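Local structure of isomaltodextranase (Arthrobacter globiformis, 5AWO) at residues D276-M281 with R329-N334. The protein hydrolyses alpha-1,6-glucosidic linkages of dextran, releasing successive isomaltose units from the non-reducing ends of the chains. Numbering follows the deposited sequence.
Sequences DRLSGM and RKTMMN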
ATOM      1  N   ASP A 276     -14.119   4.968  17.060  1.00 13.72           N
ATOM      2  CA  ASP A 276     -15.194   4.715  16.132  1.00 14.47           C
ATOM      3  C   ASP A 276     -14.726   4.798  14.669  1.00 13.13           C
ATOM      4  O   ASP A 276     -15.144   4.016  13.851  1.00 13.02           O
ATOM      5  CB  ASP A 276     -16.416   5.613  16.389  1.00 16.93           C
ATOM      6  CG  ASP A 276     -17.654   5.144  15.629  1.00 18.22           C
ATOM      7  OD1 ASP A 276     -18.023   3.962  15.723  1.00 21.35           O
ATOM      8  OD2 ASP A 276     -18.211   5.946  14.856  1.00 23.57           O
ATOM      9  N   ARG A 277     -13.788   5.697  14.369  1.00 12.63           N
ATOM     10  CA  ARG A 277     -13.248   5.771  13.018  1.00 12.29           C
ATOM     11  C   ARG A 277     -12.223   4.659  12.744  1.00 12.24           C
ATOM     12  O   ARG A 277     -12.129   4.195  11.598  1.00 12.98           O
ATOM     13  CB  ARG A 277     -12.645   7.135  12.751  1.00 13.12           C
ATOM     14  CG  ARG A 277     -13.741   8.181  12.532  1.00 14.21           C
ATOM     15  CD  ARG A 277     -14.081   8.261  11.039  1.00 15.61           C
ATOM     16  NE  ARG A 277     -15.380   8.813  10.860  1.00 17.39           N
ATOM     17  CZ  ARG A 277     -15.924   9.113   9.711  1.00 16.69           C
ATOM     18  NH1 ARG A 277     -15.229   9.044   8.587  1.00 15.66           N
ATOM     19  NH2 ARG A 277     -17.165   9.543   9.692  1.00 18.23           N
ATOM     20  N   LEU A 278     -11.520   4.197  13.766  1.00 11.93           N
ATOM     21  CA  LEU A 278     -10.560   3.118  13.584  1.00 12.23           C
ATOM     22  C   LEU A 278     -11.203   1.747  13.411  1.00 12.78           C
ATOM     23  O   LEU A 278     -10.663   0.900  12.679  1.00 11.96           O
ATOM     24  CB  LEU A 278      -9.576   3.084  14.755  1.00 12.66           C
ATOM     25  CG  LEU A 278      -8.288   2.264  14.529  1.00 12.38           C
ATOM     26  CD1 LEU A 278      -7.292   3.044  13.689  1.00 12.33           C
ATOM     27  CD2 LEU A 278      -7.668   1.834  15.853  1.00 12.55           C
ATOM     28  N   SER A 279     -12.319   1.513  14.098  1.00 12.53           N
ATOM     29  CA  SER A 279     -12.884   0.175  14.248  1.00 12.52           C
ATOM     30  C   SER A 279     -14.400   0.092  14.155  1.00 12.92           C
ATOM     31  O   SER A 279     -14.941  -1.005  14.110  1.00 14.13           O
ATOM     32  CB  SER A 279     -12.393  -0.364  15.602  1.00 12.65           C
ATOM     33  OG  SER A 279     -12.668  -1.743  15.788  1.00 13.83           O
ATOM     34  N   GLY A 280     -15.070   1.239  14.122  1.00 14.09           N
ATOM     35  CA  GLY A 280     -16.538   1.292  14.159  1.00 14.25           C
ATOM     36  C   GLY A 280     -17.176   1.683  12.846  1.00 14.85           C
ATOM     37  O   GLY A 280     -16.731   1.273  11.763  1.00 14.33           O
ATOM     38  N   MET A 281     -18.276   2.426  12.964  1.00 15.06           N
ATOM     39  CA  MET A 281     -19.116   2.928  11.858  1.00 16.41           C
ATOM     40  C   MET A 281     -19.999   1.864  11.257  1.00 16.21           C
ATOM     41  O   MET A 281     -21.232   1.913  11.395  1.00 17.76           O
ATOM     42  CB  MET A 281     -18.302   3.624  10.766  1.00 16.58           C
ATOM     43  CG  MET A 281     -17.569   4.851  11.258  1.00 16.88           C
ATOM     44  SD  MET A 281     -16.359   5.480  10.078  1.00 17.72           S
ATOM     45  CE  MET A 281     -15.150   4.181  10.158  1.00 16.87           C
ATOM     46  N   ARG A 329      -4.084   4.360  21.499  1.00 12.95           N
ATOM     47  CA  ARG A 329      -3.055   4.980  20.666  1.00 12.99           C
ATOM     48  C   ARG A 329      -2.068   3.927  20.185  1.00 12.68           C
ATOM     49  O   ARG A 329      -1.699   3.915  18.998  1.00 13.08           O
ATOM     50  CB  ARG A 329      -2.328   6.092  21.408  1.00 13.80           C
ATOM     51  CG  ARG A 329      -3.140   7.347  21.589  1.00 14.72           C
ATOM     52  CD  ARG A 329      -2.414   8.393  22.452  1.00 14.65           C
ATOM     53  NE  ARG A 329      -2.926   8.451  23.816  1.00 15.40           N
ATOM     54  CZ  ARG A 329      -4.097   8.972  24.160  1.00 15.62           C
ATOM     55  NH1 ARG A 329      -4.493   8.962  25.440  1.00 16.06           N
ATOM     56  NH2 ARG A 329      -4.916   9.491  23.250  1.00 15.89           N
ATOM     57  N   LYS A 330      -1.639   3.024  21.057  1.00 13.45           N
ATOM     58  CA  LYS A 330      -0.738   1.966  20.630  1.00 13.78           C
ATOM     59  C   LYS A 330      -1.410   1.062  19.590  1.00 13.63           C
ATOM     60  O   LYS A 330      -0.780   0.648  18.604  1.00 13.19           O
ATOM     61  CB  LYS A 330      -0.247   1.129  21.815  1.00 15.55           C
ATOM     62  CG  LYS A 330       0.779   1.857  22.684  1.00 17.36           C
ATOM     63  CD  LYS A 330       1.261   1.058  23.888  1.00 20.65           C
ATOM     64  CE  LYS A 330       0.189   0.793  24.907  1.00 22.88           C
ATOM     65  NZ  LYS A 330       0.818   0.120  26.081  1.00 24.54           N
ATOM     66  N   THR A 331      -2.684   0.766  19.777  1.00 12.48           N
ATOM     67  CA  THR A 331      -3.420  -0.035  18.792  1.00 12.62           C
ATOM     68  C   THR A 331      -3.514   0.602  17.409  1.00 12.45           C
ATOM     69  O   THR A 331      -3.327  -0.074  16.414  1.00 12.39           O
ATOM     70  CB  THR A 331      -4.799  -0.407  19.354  1.00 12.93           C
ATOM     71  OG1 THR A 331      -4.591  -1.301  20.472  1.00 13.49           O
ATOM     72  CG2 THR A 331      -5.680  -1.059  18.296  1.00 13.51           C
ATOM     73  N   MET A 332      -3.795   1.888  17.378  1.00 12.14           N
ATOM     74  CA  MET A 332      -3.768   2.670  16.138  1.00 12.32           C
ATOM     75  C   MET A 332      -2.445   2.446  15.396  1.00 12.40           C
ATOM     76  O   MET A 332      -2.421   2.085  14.212  1.00 12.32           O
ATOM     77  CB  MET A 332      -3.975   4.159  16.496  1.00 13.26           C
ATOM     78  CG  MET A 332      -3.820   5.126  15.342  1.00 13.72           C
ATOM     79  SD  MET A 332      -3.583   6.810  15.912  1.00 15.04           S
ATOM     80  CE  MET A 332      -1.948   6.685  16.557  1.00 14.81           C
ATOM     81  N   MET A 333      -1.340   2.698  16.103  1.00 12.33           N
ATOM     82  CA  MET A 333      -0.027   2.609  15.473  1.00 13.14           C
ATOM     83  C   MET A 333       0.264   1.167  15.061  1.00 12.96           C
ATOM     84  O   MET A 333       0.712   0.895  13.944  1.00 13.06           O
ATOM     85  CB  MET A 333       1.031   3.104  16.441  1.00 13.89           C
ATOM     86  CG  MET A 333       2.450   3.092  15.905  1.00 14.72           C
ATOM     87  SD  MET A 333       2.637   4.280  14.549  1.00 15.86           S
ATOM     88  CE  MET A 333       4.390   4.116  14.183  1.00 14.77           C
ATOM     89  N   ASN A 334      -0.057   0.212  15.929  1.00 12.53           N
ATOM     90  CA  ASN A 334       0.233  -1.188  15.644  1.00 12.95           C
ATOM     91  C   ASN A 334      -0.519  -1.702  14.408  1.00 12.97           C
ATOM     92  O   ASN A 334       0.014  -2.515  13.623  1.00 13.55           O
ATOM     93  CB  ASN A 334      -0.120  -2.066  16.849  1.00 13.06           C
ATOM     94  CG  ASN A 334       0.846  -1.935  18.009  1.00 13.75           C
ATOM     95  OD1 ASN A 334       1.975  -1.453  17.854  1.00 14.53           O
ATOM     96  ND2 ASN A 334       0.398  -2.355  19.199  1.00 13.42           N
TER
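Leu278 lays its forked end on the backbone of helix 326-339, where CD2 meets CA of Met332 at 4.0 Å. Both methyls touch Met332, for CD1 lies 4.4 Å from its CG, and CD2 also reaches the methyl CG2 of Thr331 at 4.3 Å. With CG anti to the backbone N (chi1 -164°), the leucine carries its fork toward helix 326-339 from the short helix 274-279. Met332 offers mainly the root of its side chain; the rest leads away, toward Met318 and Phe323. Thr331 divides its two branches, CG2 facing Leu278 and OG1 hydrogen-bonded with His458 O and with the hydroxyl OG of Ser460 in the C-terminal beta-sandwich region. Phe296 of helix 295-302 touches both Leu278 and Thr331, adding an aromatic side to the junction. Near the C-terminal end of the short helix, Gly280 N bonds to Asp276 O (2.8 Å), and Met281 N makes a bent hydrogen bond to Asp276 OD1 (3.2 Å, 143°), coming in 45° out of the carboxylate plane. Helix 326-339 leads into strand 343-345, the eighth strand of the TIM barrel, so the contact seats a short helix on the outer layer of the GH27 catalytic barrel. No hydrogen bond links the two segments, and the three touching residues are buried; their mutual hold is therefore apolar and modest in extent, resting on van der Waals contact and the burial of hydrocarbon from water.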